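Local coordinates for protein 3-hexulose-6-phosphate isomerase (Methanocaldococcus jannaschii, PDB 1JEO) that catalyses the isomerisation of 3-hexulose 6-phosphate to fructose 6-phosphate, as a homotetrameric sugar isomerase of the SIS family, at residues A[27-32]-A[126-131]; A[39-44]-A[66-71]; A[44-49]-A[96-101]; A[78-83]-A[106-111]. All blocks are in the same frame, centred on the assembly; numbering follows the deposited sequence.

Interaction 1: A[27-32]-A[126-131]; sequences KNKLDS and ADLTIP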
loop_
_atom_site.group_PDB
_atom_site.type_symbol
_atom_site.label_atom_id
_atom_site.label_comp_id
_atom_site.label_asym_id
_atom_site.label_seq_id
_atom_site.Cartn_x
_atom_site.Cartn_y
_atom_site.Cartn_z
ATOM N N LYS A 27 11.370 5.328 -9.202
ATOM C CA LYS A 27 10.393 5.169 -10.286
ATOM C C LYS A 27 10.232 3.671 -10.565
ATOM O O LYS A 27 9.133 3.204 -10.873
ATOM C CB LYS A 27 10.889 5.868 -11.557
ATOM C CG LYS A 27 9.815 6.138 -12.619
ATOM C CD LYS A 27 10.399 6.246 -14.039
ATOM C CE LYS A 27 11.404 7.391 -14.211
ATOM N NZ LYS A 27 10.797 8.727 -13.982
ATOM N N ASN A 28 11.335 2.935 -10.404
ATOM C CA ASN A 28 11.383 1.489 -10.606
ATOM C C ASN A 28 10.524 0.771 -9.561
ATOM O O ASN A 28 9.861 -0.208 -9.887
ATOM C CB ASN A 28 12.832 0.982 -10.554
ATOM C CG ASN A 28 12.934 -0.529 -10.720
ATOM O OD1 ASN A 28 13.261 -1.244 -9.771
ATOM N ND2 ASN A 28 12.601 -1.022 -11.907
ATOM N N LYS A 29 10.539 1.273 -8.324
ATOM C CA LYS A 29 9.746 0.700 -7.229
ATOM C C LYS A 29 8.247 0.873 -7.498
ATOM O O LYS A 29 7.466 -0.065 -7.303
ATOM C CB LYS A 29 10.129 1.332 -5.884
ATOM C CG LYS A 29 11.518 0.943 -5.384
ATOM C CD LYS A 29 11.793 1.520 -4.005
ATOM C CE LYS A 29 13.171 1.131 -3.484
ATOM N NZ LYS A 29 13.299 -0.328 -3.191
ATOM N N LEU A 30 7.881 2.043 -8.028
ATOM C CA LEU A 30 6.495 2.374 -8.379
ATOM C C LEU A 30 6.038 1.536 -9.576
ATOM O O LEU A 30 4.923 1.006 -9.568
ATOM C CB LEU A 30 6.364 3.875 -8.695
ATOM C CG LEU A 30 5.049 4.460 -9.243
ATOM C CD1 LEU A 30 3.911 4.290 -8.238
ATOM C CD2 LEU A 30 5.238 5.926 -9.583
ATOM N N ASP A 31 6.916 1.408 -10.580
ATOM C CA ASP A 31 6.643 0.628 -11.793
ATOM C C ASP A 31 6.477 -0.852 -11.473
ATOM O O ASP A 31 5.592 -1.509 -12.022
ATOM C CB ASP A 31 7.756 0.802 -12.838
ATOM C CG ASP A 31 7.712 2.156 -13.543
ATOM O OD1 ASP A 31 6.684 2.860 -13.470
ATOM O OD2 ASP A 31 8.722 2.519 -14.182
ATOM N N SER A 32 7.294 -1.341 -10.539
ATOM C CA SER A 32 7.258 -2.737 -10.103
ATOM C C SER A 32 5.971 -3.031 -9.327
ATOM O O SER A 32 5.352 -4.067 -9.548
ATOM C CB SER A 32 8.488 -3.074 -9.255
ATOM O OG SER A 32 8.549 -4.457 -8.963
ATOM N N ALA A 126 9.943 -9.609 2.399
ATOM C CA ALA A 126 9.492 -8.893 1.208
ATOM C C ALA A 126 10.389 -9.002 -0.020
ATOM O O ALA A 126 11.616 -8.976 0.084
ATOM C CB ALA A 126 9.251 -7.434 1.542
ATOM N N ASP A 127 9.746 -9.091 -1.183
ATOM C CA ASP A 127 10.421 -9.168 -2.479
ATOM C C ASP A 127 10.749 -7.739 -2.929
ATOM O O ASP A 127 11.745 -7.506 -3.615
ATOM C CB ASP A 127 9.498 -9.823 -3.508
ATOM C CG ASP A 127 10.253 -10.532 -4.626
ATOM O OD1 ASP A 127 11.247 -11.229 -4.341
ATOM O OD2 ASP A 127 9.833 -10.407 -5.795
ATOM N N LEU A 128 9.881 -6.805 -2.537
ATOM C CA LEU A 128 10.007 -5.386 -2.851
ATOM C C LEU A 128 9.674 -4.578 -1.604
ATOM O O LEU A 128 8.617 -4.766 -0.993
ATOM C CB LEU A 128 9.049 -4.996 -3.993
ATOM C CG LEU A 128 8.873 -3.521 -4.397
ATOM C CD1 LEU A 128 10.129 -2.969 -5.073
ATOM C CD2 LEU A 128 7.675 -3.380 -5.318
ATOM N N THR A 129 10.591 -3.697 -1.221
ATOM C CA THR A 129 10.391 -2.833 -0.067
ATOM C C THR A 129 10.323 -1.392 -0.559
ATOM O O THR A 129 11.170 -0.954 -1.344
ATOM C CB THR A 129 11.515 -3.006 0.992
ATOM O OG1 THR A 129 11.513 -4.355 1.467
ATOM C CG2 THR A 129 11.299 -2.072 2.190
ATOM N N ILE A 130 9.268 -0.687 -0.149
ATOM C CA ILE A 130 9.070 0.716 -0.514
ATOM C C ILE A 130 9.104 1.570 0.771
ATOM O O ILE A 130 8.084 1.710 1.453
ATOM C CB ILE A 130 7.733 0.943 -1.312
ATOM C CG1 ILE A 130 7.696 0.058 -2.569
ATOM C CG2 ILE A 130 7.597 2.429 -1.712
ATOM C CD1 ILE A 130 6.413 0.152 -3.401
ATOM N N PRO A 131 10.289 2.118 1.137
ATOM C CA PRO A 131 10.403 2.947 2.345
ATOM C C PRO A 131 9.887 4.372 2.117
ATOM O O PRO A 131 10.145 4.971 1.074
ATOM C CB PRO A 131 11.917 2.973 2.612
ATOM C CG PRO A 131 12.473 1.838 1.791
ATOM C CD PRO A 131 11.630 1.892 0.563
#
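Helix 24-39 packs on strand 128-130, an outermost strand of the parallel sheet in this SIS alpha/beta sandwich, and Lys-29 and Leu-128 carry most of the meeting. The axes of the two short segments pass 9.3 Å apart, with N-to-C directions 120° apart, so the helix runs steeply across the strand. Lys-29 suits a place at the margin of this interface because its long chain is apolar for most of its length and charged at its end. Extended through CD and CE, it bends at the last torsion (chi4 -68°) and turns NZ onto the backbone O of Thr-129, 2.9 Å away. The ammonium group comes in almost straight beyond that oxygen, with a C=O...NZ angle of 172°. Lower down, Lys-29 CG rests at 4.2 Å from Leu-128 CD1, the two chains crossing at a slant. Cut back to an alanine here, the side chain would probably leave the Thr-129 carbonyl without this donor and open a gap beside Leu-128 CD1. Ile-130 belongs to the buried side, where its CD1 lies 4.0 Å from Lys-29 O and its side chain also meets Phe-20 and Phe-153. One turn along the helix, Ser-32 OG takes a hydrogen bond from Arg-36 NE, and Asp-127 forms a salt bridge with the same arginine. Ser-32 OG also lies 3.9 Å from Leu-128 CD2.

Interaction 2: A[39-44]-A[66-71]; sequences KAKKIF and GFKSYF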
loop_
_atom_site.group_PDB
_atom_site.type_symbol
_atom_site.label_atom_id
_atom_site.label_comp_id
_atom_site.label_asym_id
_atom_site.label_seq_id
_atom_site.Cartn_x
_atom_site.Cartn_y
_atom_site.Cartn_z
ATOM N N LYS A 39 -0.492 -8.021 -12.963
ATOM C CA LYS A 39 -0.197 -9.431 -13.222
ATOM C C LYS A 39 -0.766 -10.417 -12.205
ATOM O O LYS A 39 -0.874 -11.611 -12.497
ATOM C CB LYS A 39 1.312 -9.648 -13.372
ATOM C CG LYS A 39 1.883 -9.128 -14.682
ATOM C CD LYS A 39 3.381 -9.342 -14.744
ATOM C CE LYS A 39 3.947 -8.923 -16.088
ATOM N NZ LYS A 39 5.432 -9.052 -16.111
ATOM N N ALA A 40 -1.140 -9.924 -11.025
ATOM C CA ALA A 40 -1.699 -10.776 -9.972
ATOM C C ALA A 40 -3.122 -11.239 -10.258
ATOM O O ALA A 40 -3.881 -10.544 -10.937
ATOM C CB ALA A 40 -1.657 -10.063 -8.636
ATOM N N LYS A 41 -3.461 -12.426 -9.751
ATOM C CA LYS A 41 -4.797 -13.000 -9.901
ATOM C C LYS A 41 -5.685 -12.299 -8.860
ATOM O O LYS A 41 -6.698 -11.693 -9.209
ATOM C CB LYS A 41 -4.755 -14.518 -9.663
ATOM C CG LYS A 41 -5.999 -15.294 -10.104
ATOM C CD LYS A 41 -6.107 -15.405 -11.622
ATOM C CE LYS A 41 -7.368 -16.157 -12.034
ATOM N NZ LYS A 41 -7.510 -16.259 -13.515
ATOM N N LYS A 42 -5.272 -12.368 -7.592
ATOM C CA LYS A 42 -5.979 -11.718 -6.482
ATOM C C LYS A 42 -4.959 -10.887 -5.695
ATOM O O LYS A 42 -3.783 -11.251 -5.613
ATOM C CB LYS A 42 -6.671 -12.733 -5.548
ATOM C CG LYS A 42 -7.570 -13.776 -6.232
ATOM C CD LYS A 42 -8.466 -14.564 -5.268
ATOM C CE LYS A 42 -7.702 -15.404 -4.239
ATOM N NZ LYS A 42 -6.883 -16.511 -4.790
ATOM N N ILE A 43 -5.398 -9.743 -5.168
ATOM C CA ILE A 43 -4.527 -8.844 -4.402
ATOM C C ILE A 43 -4.994 -8.762 -2.948
ATOM O O ILE A 43 -6.162 -8.486 -2.676
ATOM C CB ILE A 43 -4.479 -7.417 -5.037
ATOM C CG1 ILE A 43 -4.048 -7.512 -6.506
ATOM C CG2 ILE A 43 -3.469 -6.524 -4.292
ATOM C CD1 ILE A 43 -4.568 -6.419 -7.375
ATOM N N PHE A 44 -4.066 -9.010 -2.024
ATOM C CA PHE A 44 -4.347 -8.989 -0.588
ATOM C C PHE A 44 -3.615 -7.861 0.122
ATOM O O PHE A 44 -2.417 -7.672 -0.068
ATOM C CB PHE A 44 -3.953 -10.323 0.058
ATOM C CG PHE A 44 -4.805 -11.485 -0.361
ATOM C CD1 PHE A 44 -4.624 -12.097 -1.619
ATOM C CD2 PHE A 44 -5.779 -11.997 0.510
ATOM C CE1 PHE A 44 -5.404 -13.212 -2.001
ATOM C CE2 PHE A 44 -6.569 -13.114 0.140
ATOM C CZ PHE A 44 -6.379 -13.721 -1.120
ATOM N N GLY A 66 -11.701 -2.624 -10.742
ATOM C CA GLY A 66 -11.933 -3.931 -11.341
ATOM C C GLY A 66 -11.053 -5.090 -10.934
ATOM O O GLY A 66 -11.240 -6.198 -11.436
ATOM N N PHE A 67 -10.095 -4.847 -10.042
ATOM C CA PHE A 67 -9.196 -5.900 -9.567
ATOM C C PHE A 67 -9.875 -6.727 -8.482
ATOM O O PHE A 67 -10.818 -6.254 -7.847
ATOM C CB PHE A 67 -7.915 -5.287 -8.989
ATOM C CG PHE A 67 -7.083 -4.547 -9.996
ATOM C CD1 PHE A 67 -7.152 -3.147 -10.085
ATOM C CD2 PHE A 67 -6.227 -5.245 -10.866
ATOM C CE1 PHE A 67 -6.375 -2.437 -11.036
ATOM C CE2 PHE A 67 -5.441 -4.556 -11.826
ATOM C CZ PHE A 67 -5.516 -3.144 -11.910
ATOM N N LYS A 68 -9.427 -7.973 -8.310
ATOM C CA LYS A 68 -9.955 -8.855 -7.262
ATOM C C LYS A 68 -9.115 -8.524 -6.024
ATOM O O LYS A 68 -8.037 -9.082 -5.802
ATOM C CB LYS A 68 -9.851 -10.333 -7.670
ATOM C CG LYS A 68 -10.768 -10.706 -8.842
ATOM C CD LYS A 68 -11.064 -12.205 -8.921
ATOM C CE LYS A 68 -9.917 -13.001 -9.532
ATOM N NZ LYS A 68 -10.197 -14.468 -9.547
ATOM N N SER A 69 -9.582 -7.507 -5.304
ATOM C CA SER A 69 -8.917 -6.979 -4.119
ATOM C C SER A 69 -9.550 -7.455 -2.824
ATOM O O SER A 69 -10.773 -7.592 -2.741
ATOM C CB SER A 69 -8.949 -5.454 -4.172
ATOM O OG SER A 69 -8.149 -4.880 -3.159
ATOM N N TYR A 70 -8.713 -7.734 -1.823
ATOM C CA TYR A 70 -9.180 -8.202 -0.517
ATOM C C TYR A 70 -8.348 -7.638 0.621
ATOM O O TYR A 70 -7.177 -7.295 0.440
ATOM C CB TYR A 70 -9.123 -9.741 -0.423
ATOM C CG TYR A 70 -10.001 -10.475 -1.411
ATOM C CD1 TYR A 70 -9.441 -11.103 -2.547
ATOM C CD2 TYR A 70 -11.407 -10.498 -1.257
ATOM C CE1 TYR A 70 -10.267 -11.735 -3.519
ATOM C CE2 TYR A 70 -12.243 -11.130 -2.221
ATOM C CZ TYR A 70 -11.660 -11.741 -3.345
ATOM O OH TYR A 70 -12.458 -12.348 -4.285
ATOM N N PHE A 71 -8.984 -7.484 1.777
ATOM C CA PHE A 71 -8.280 -7.043 2.974
ATOM C C PHE A 71 -8.292 -8.258 3.900
ATOM O O PHE A 71 -9.356 -8.820 4.173
ATOM C CB PHE A 71 -8.942 -5.835 3.649
ATOM C CG PHE A 71 -8.066 -5.186 4.694
ATOM C CD1 PHE A 71 -7.063 -4.275 4.314
ATOM C CD2 PHE A 71 -8.187 -5.533 6.058
ATOM C CE1 PHE A 71 -6.181 -3.716 5.277
ATOM C CE2 PHE A 71 -7.311 -4.989 7.033
ATOM C CZ PHE A 71 -6.305 -4.077 6.641
HETATM O O HOH W 1 -7.078 -8.888 -9.680
#
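Strands 43-46 and 69-71 are the paired strands of a beta-alpha-beta unit, linked by helix 49-64, and they run parallel in the SIS-domain sheet. Ile-43 bonds to both flanks of its parallel partner: its N donates to Lys-68 O (2.8 Å, N-H...O angle 171°), and its O accepts from Tyr-70 N at 2.8 Å. Before the strands settle into register, a water bridges Lys-41 O and Lys-68 N.

On the face with Ser-69, Ile-43 sends CD1 to Phe-67 CB at 3.9 Å; Leu-62 of the connecting helix and Ile-37 cover both side chains, a fitting place for branched and aromatic hydrocarbon. The other face holds Phe-44 and Tyr-70, whose rings meet obliquely, centroids 5.7 Å apart and planes at 39°, with Tyr-70 CD1 over the rim of one Phe-44 face. A lysine suits position Lys-42 because its methylenes can pack on the tyrosine while its ammonium group reaches acids. Two bends near the end of its chain lead NZ to the carboxylates of Asp-84 and Glu-81, and Lys-42 CD lies 3.8 Å from Tyr-70 CE1.

Interaction 3: A[44-49]-A[96-101]; sequences FIFGVG and ESVLTV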
loop_
_atom_site.group_PDB
_atom_site.type_symbol
_atom_site.label_atom_id
_atom_site.label_comp_id
_atom_site.label_asym_id
_atom_site.label_seq_id
_atom_site.Cartn_x
_atom_site.Cartn_y
_atom_site.Cartn_z
ATOM N N PHE A 44 -4.066 -9.010 -2.024
ATOM C CA PHE A 44 -4.347 -8.989 -0.588
ATOM C C PHE A 44 -3.615 -7.861 0.122
ATOM O O PHE A 44 -2.417 -7.672 -0.068
ATOM C CB PHE A 44 -3.953 -10.323 0.058
ATOM C CG PHE A 44 -4.805 -11.485 -0.361
ATOM C CD1 PHE A 44 -4.624 -12.097 -1.619
ATOM C CD2 PHE A 44 -5.779 -11.997 0.510
ATOM C CE1 PHE A 44 -5.404 -13.212 -2.001
ATOM C CE2 PHE A 44 -6.569 -13.114 0.140
ATOM C CZ PHE A 44 -6.379 -13.721 -1.120
ATOM N N ILE A 45 -4.352 -7.097 0.924
ATOM C CA ILE A 45 -3.775 -5.983 1.675
ATOM C C ILE A 45 -3.947 -6.245 3.175
ATOM O O ILE A 45 -4.978 -6.763 3.602
ATOM C CB ILE A 45 -4.474 -4.611 1.352
ATOM C CG1 ILE A 45 -4.785 -4.440 -0.145
ATOM C CG2 ILE A 45 -3.644 -3.438 1.901
ATOM C CD1 ILE A 45 -3.615 -4.310 -1.072
ATOM N N PHE A 46 -2.931 -5.885 3.961
ATOM C CA PHE A 46 -2.978 -6.030 5.417
ATOM C C PHE A 46 -2.157 -4.962 6.132
ATOM O O PHE A 46 -1.124 -4.498 5.639
ATOM C CB PHE A 46 -2.536 -7.433 5.889
ATOM C CG PHE A 46 -2.773 -7.689 7.371
ATOM C CD1 PHE A 46 -4.083 -7.674 7.910
ATOM C CD2 PHE A 46 -1.688 -7.908 8.242
ATOM C CE1 PHE A 46 -4.314 -7.872 9.300
ATOM C CE2 PHE A 46 -1.901 -8.107 9.639
ATOM C CZ PHE A 46 -3.221 -8.090 10.165
ATOM N N GLY A 47 -2.628 -4.643 7.334
ATOM C CA GLY A 47 -2.000 -3.680 8.208
ATOM C C GLY A 47 -2.790 -3.694 9.502
ATOM O O GLY A 47 -3.955 -4.106 9.521
ATOM N N VAL A 48 -2.167 -3.211 10.571
ATOM C CA VAL A 48 -2.787 -3.150 11.895
ATOM C C VAL A 48 -3.011 -1.675 12.255
ATOM O O VAL A 48 -2.285 -0.802 11.776
ATOM C CB VAL A 48 -1.869 -3.861 12.960
ATOM C CG1 VAL A 48 -2.373 -3.656 14.380
ATOM C CG2 VAL A 48 -1.796 -5.350 12.670
ATOM N N GLY A 49 -4.046 -1.416 13.060
ATOM C CA GLY A 49 -4.375 -0.074 13.513
ATOM C C GLY A 49 -4.631 0.930 12.408
ATOM O O GLY A 49 -5.303 0.605 11.427
ATOM N N GLU A 96 4.121 -7.782 15.271
ATOM C CA GLU A 96 3.982 -9.241 15.285
ATOM C C GLU A 96 2.875 -9.839 14.416
ATOM O O GLU A 96 3.107 -10.849 13.743
ATOM C CB GLU A 96 3.876 -9.753 16.721
ATOM C CG GLU A 96 5.204 -9.826 17.470
ATOM C CD GLU A 96 6.088 -10.978 17.014
ATOM O OE1 GLU A 96 5.663 -12.147 17.140
ATOM O OE2 GLU A 96 7.211 -10.713 16.537
ATOM N N SER A 97 1.709 -9.186 14.389
ATOM C CA SER A 97 0.575 -9.645 13.579
ATOM C C SER A 97 0.836 -9.522 12.075
ATOM O O SER A 97 0.322 -10.324 11.292
ATOM C CB SER A 97 -0.705 -8.901 13.951
ATOM O OG SER A 97 -1.100 -9.230 15.267
ATOM N N VAL A 98 1.652 -8.538 11.689
ATOM C CA VAL A 98 2.030 -8.325 10.285
ATOM C C VAL A 98 3.060 -9.396 9.886
ATOM O O VAL A 98 3.002 -9.926 8.777
ATOM C CB VAL A 98 2.582 -6.873 10.049
ATOM C CG1 VAL A 98 3.195 -6.713 8.646
ATOM C CG2 VAL A 98 1.454 -5.859 10.224
ATOM N N LEU A 99 3.945 -9.744 10.821
ATOM C CA LEU A 99 4.980 -10.766 10.614
ATOM C C LEU A 99 4.390 -12.170 10.449
ATOM O O LEU A 99 4.893 -12.963 9.656
ATOM C CB LEU A 99 5.991 -10.753 11.763
ATOM C CG LEU A 99 6.973 -9.581 11.792
ATOM C CD1 LEU A 99 7.730 -9.557 13.104
ATOM C CD2 LEU A 99 7.933 -9.719 10.639
ATOM N N THR A 100 3.296 -12.437 11.171
ATOM C CA THR A 100 2.566 -13.710 11.129
ATOM C C THR A 100 1.989 -13.922 9.718
ATOM O O THR A 100 2.148 -14.996 9.132
ATOM C CB THR A 100 1.416 -13.710 12.189
ATOM O OG1 THR A 100 1.982 -13.651 13.503
ATOM C CG2 THR A 100 0.542 -14.952 12.088
ATOM N N VAL A 101 1.371 -12.867 9.177
ATOM C CA VAL A 101 0.771 -12.877 7.842
ATOM C C VAL A 101 1.865 -12.992 6.767
ATOM O O VAL A 101 1.692 -13.724 5.792
ATOM C CB VAL A 101 -0.142 -11.617 7.635
ATOM C CG1 VAL A 101 -0.662 -11.507 6.197
ATOM C CG2 VAL A 101 -1.332 -11.695 8.589
#
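Mostly apolar contacts join Phe-46 and Val-48 to helix 96-106; no hydrogen bond spans the two segments. The first kind is CH-pi. Val-101 lays its CG2 over one face of the Phe-46 ring, 4.2 Å from the centroid and 29° off the ring normal. Phe-46 of strand 43-46 offers a broad flat surface, and a beta-branched valine one turn into the helix gives a methyl to set upon it. A chi1 of -171° swings the ring away from the backbone N and across toward the helix, and its CE2 corner does most of the touching.

Edge and apolar contacts follow. Val-98 CA lies at the ring edge near its plane, and Val-98 CG2 is 4.1 Å from Phe-46 CE2. The same methyl also meets Val-48 CG2 at 4.1 Å, so Val-98 bridges the phenylalanine and the valine. Val-48 CG2 further reaches Ser-97 CB at 3.9 Å, a small side chain that lets the loop come close.

Polar backbone completes the account: Ser-97 O sits 3.5 Å from Phe-46 CE2.

In this SIS-domain alpha/beta fold the loop after strand 43-46 comes close to Ser-51 and Thr-95, inferred substrate-binding residues, and a citrate, probably from the crystallisation liquor, lies near Val-48. Strand 85-89 runs beside strand 43-46 in the sheet, its Leu-88 touching Phe-46 and its Leu-86 touching Val-101, beneath helix 96-106.

Interaction 4: A[78-83]-A[106-111]; sequences PSYEKD and KNINNN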
loop_
_atom_site.group_PDB
_atom_site.type_symbol
_atom_site.label_atom_id
_atom_site.label_comp_id
_atom_site.label_asym_id
_atom_site.label_seq_id
_atom_site.Cartn_x
_atom_site.Cartn_y
_atom_site.Cartn_z
ATOM N N PRO A 78 -10.734 -14.803 0.864
ATOM C CA PRO A 78 -10.338 -16.189 0.612
ATOM C C PRO A 78 -8.874 -16.524 0.858
ATOM O O PRO A 78 -8.100 -15.694 1.345
ATOM C CB PRO A 78 -10.686 -16.363 -0.861
ATOM C CG PRO A 78 -10.328 -15.071 -1.432
ATOM C CD PRO A 78 -10.844 -14.077 -0.415
ATOM N N SER A 79 -8.513 -17.738 0.449
ATOM C CA SER A 79 -7.161 -18.265 0.566
ATOM C C SER A 79 -6.189 -17.581 -0.381
ATOM O O SER A 79 -6.559 -17.181 -1.491
ATOM C CB SER A 79 -7.159 -19.764 0.267
ATOM O OG SER A 79 -7.777 -20.027 -0.979
ATOM N N TYR A 80 -4.957 -17.433 0.093
ATOM C CA TYR A 80 -3.864 -16.838 -0.667
ATOM C C TYR A 80 -3.272 -17.970 -1.510
ATOM O O TYR A 80 -2.899 -19.018 -0.974
ATOM C CB TYR A 80 -2.822 -16.282 0.308
ATOM C CG TYR A 80 -1.694 -15.487 -0.312
ATOM C CD1 TYR A 80 -1.888 -14.158 -0.718
ATOM C CD2 TYR A 80 -0.423 -16.061 -0.493
ATOM C CE1 TYR A 80 -0.836 -13.412 -1.297
ATOM C CE2 TYR A 80 0.637 -15.329 -1.072
ATOM C CZ TYR A 80 0.422 -14.006 -1.469
ATOM O OH TYR A 80 1.457 -13.290 -2.013
ATOM N N GLU A 81 -3.249 -17.773 -2.828
ATOM C CA GLU A 81 -2.725 -18.774 -3.760
ATOM C C GLU A 81 -1.408 -18.324 -4.403
ATOM O O GLU A 81 -0.991 -17.176 -4.223
ATOM C CB GLU A 81 -3.789 -19.127 -4.803
ATOM C CG GLU A 81 -5.004 -19.834 -4.196
ATOM C CD GLU A 81 -6.103 -20.115 -5.198
ATOM O OE1 GLU A 81 -6.706 -19.151 -5.719
ATOM O OE2 GLU A 81 -6.376 -21.308 -5.453
ATOM N N LYS A 82 -0.750 -19.235 -5.126
ATOM C CA LYS A 82 0.555 -18.978 -5.763
ATOM C C LYS A 82 0.685 -17.799 -6.737
ATOM O O LYS A 82 1.752 -17.195 -6.826
ATOM C CB LYS A 82 1.114 -20.264 -6.397
ATOM C CG LYS A 82 0.262 -20.885 -7.502
ATOM C CD LYS A 82 0.936 -22.124 -8.087
ATOM C CE LYS A 82 0.166 -22.681 -9.280
ATOM N NZ LYS A 82 0.170 -21.755 -10.456
ATOM N N ASP A 83 -0.405 -17.452 -7.419
ATOM C CA ASP A 83 -0.401 -16.352 -8.384
ATOM C C ASP A 83 -0.911 -15.032 -7.799
ATOM O O ASP A 83 -1.165 -14.074 -8.539
ATOM C CB ASP A 83 -1.220 -16.735 -9.627
ATOM C CG ASP A 83 -0.604 -17.887 -10.408
ATOM O OD1 ASP A 83 -1.332 -18.859 -10.698
ATOM O OD2 ASP A 83 0.603 -17.820 -10.731
ATOM N N LYS A 106 4.776 -16.250 2.697
ATOM C CA LYS A 106 6.119 -16.619 2.239
ATOM C C LYS A 106 6.232 -18.111 1.889
ATOM O O LYS A 106 7.020 -18.486 1.019
ATOM C CB LYS A 106 7.162 -16.199 3.294
ATOM C CG LYS A 106 8.641 -16.278 2.883
ATOM C CD LYS A 106 9.003 -15.362 1.716
ATOM C CE LYS A 106 10.454 -15.579 1.311
ATOM N NZ LYS A 106 10.823 -14.806 0.098
ATOM N N ASN A 107 5.387 -18.931 2.518
ATOM C CA ASN A 107 5.347 -20.375 2.277
ATOM C C ASN A 107 4.603 -20.731 0.986
ATOM O O ASN A 107 4.732 -21.850 0.481
ATOM C CB ASN A 107 4.699 -21.105 3.460
ATOM C CG ASN A 107 5.611 -21.188 4.670
ATOM O OD1 ASN A 107 5.267 -20.714 5.753
ATOM N ND2 ASN A 107 6.773 -21.806 4.496
ATOM N N ILE A 108 3.831 -19.773 0.462
ATOM C CA ILE A 108 3.057 -19.958 -0.771
ATOM C C ILE A 108 3.817 -19.376 -1.979
ATOM O O ILE A 108 3.934 -20.048 -3.006
ATOM C CB ILE A 108 1.632 -19.317 -0.681
ATOM C CG1 ILE A 108 0.943 -19.617 0.664
ATOM C CG2 ILE A 108 0.767 -19.789 -1.838
ATOM C CD1 ILE A 108 0.589 -21.075 0.941
ATOM N N ASN A 109 4.262 -18.116 -1.878
ATOM C CA ASN A 109 5.041 -17.461 -2.946
ATOM C C ASN A 109 5.981 -16.368 -2.415
ATOM O O ASN A 109 6.029 -16.123 -1.206
ATOM C CB ASN A 109 4.147 -16.935 -4.103
ATOM C CG ASN A 109 3.196 -15.804 -3.692
ATOM O OD1 ASN A 109 3.502 -14.979 -2.832
ATOM N ND2 ASN A 109 2.055 -15.739 -4.359
ATOM N N ASN A 110 6.684 -15.697 -3.328
ATOM C CA ASN A 110 7.617 -14.619 -2.989
ATOM C C ASN A 110 7.042 -13.234 -3.276
ATOM O O ASN A 110 7.686 -12.231 -2.994
ATOM C CB ASN A 110 8.925 -14.774 -3.777
ATOM C CG ASN A 110 9.792 -15.911 -3.276
ATOM O OD1 ASN A 110 9.748 -16.281 -2.104
ATOM N ND2 ASN A 110 10.609 -16.456 -4.165
ATOM N N ASN A 111 5.818 -13.192 -3.801
ATOM C CA ASN A 111 5.127 -11.954 -4.180
ATOM C C ASN A 111 4.595 -11.120 -2.994
ATOM O O ASN A 111 3.380 -10.955 -2.815
ATOM C CB ASN A 111 4.004 -12.313 -5.165
ATOM C CG ASN A 111 3.811 -11.277 -6.255
ATOM O OD1 ASN A 111 2.811 -11.311 -6.971
ATOM N ND2 ASN A 111 4.755 -10.348 -6.386
#
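Tyr-80 and Asn-109 share the strongest bond here: the phenol OH donates to Asn-109 OD1 at 2.8 Å, lying in the carbonyl plane on a lone pair. Asn-111 N also gives this OD1 a weak bond. The other end of the same amide is also engaged, since Asn-109 ND2 donates to Lys-82 O at 2.9 Å. That second bond leaves close to the amide plane but arrives well above the plane of the lysine carbonyl, 65° out of it. Asparagine suits the spot because one short side chain supplies an acceptor and a donor to two points of the facing loop; its CG lies between the backbone N and the carbonyl carbon (chi1 65°), which holds the amide close to its own backbone. A leucine at Asn-109 would probably leave the tyrosine hydroxyl without this acceptor and the Lys-82 carbonyl without its donor.

Ring and amide planes stand 71° apart, so the phenol meets the amide across rather than flat. Packing begins at the ring edge, where Tyr-80 CD2 lies 3.9 Å from Ile-108 CB, near the ring plane. Ile-108 CG2 reaches on to the backbone, 3.7 Å from Lys-82 N. Further out, Tyr-80 packs edge-to-face with Phe-44 and touches Leu-86.

Both segments are connecting loops of the SIS-domain alpha/beta fold, each leading into a strand of its parallel sheet, 85-89 or 112-115.

From the N terminus, helix 24-39 comes first, and interaction 1 closes the longest loop by bringing it to strand 128-130; the other three contacts nest inside that loop. Strand 43-46 follows, and interaction 2 closes the short beta-alpha-beta loop to strand 69-71. Interaction 3 starts from the same strand and shares Phe-44, but reaches on to helix 96-106, so it crosses interaction 2. Interaction 4, between loops 78-83 and 106-111, opens after interaction 2 has closed and crosses interaction 3. Interactions 2 and 4 also meet through Lys-41 N and Asp-83 O, a probable hydrogen bond, while Asp-127 packs against Asn-110 where interactions 1 and 4 meet. Together they join the sheet to helices 24-39 and 96-106.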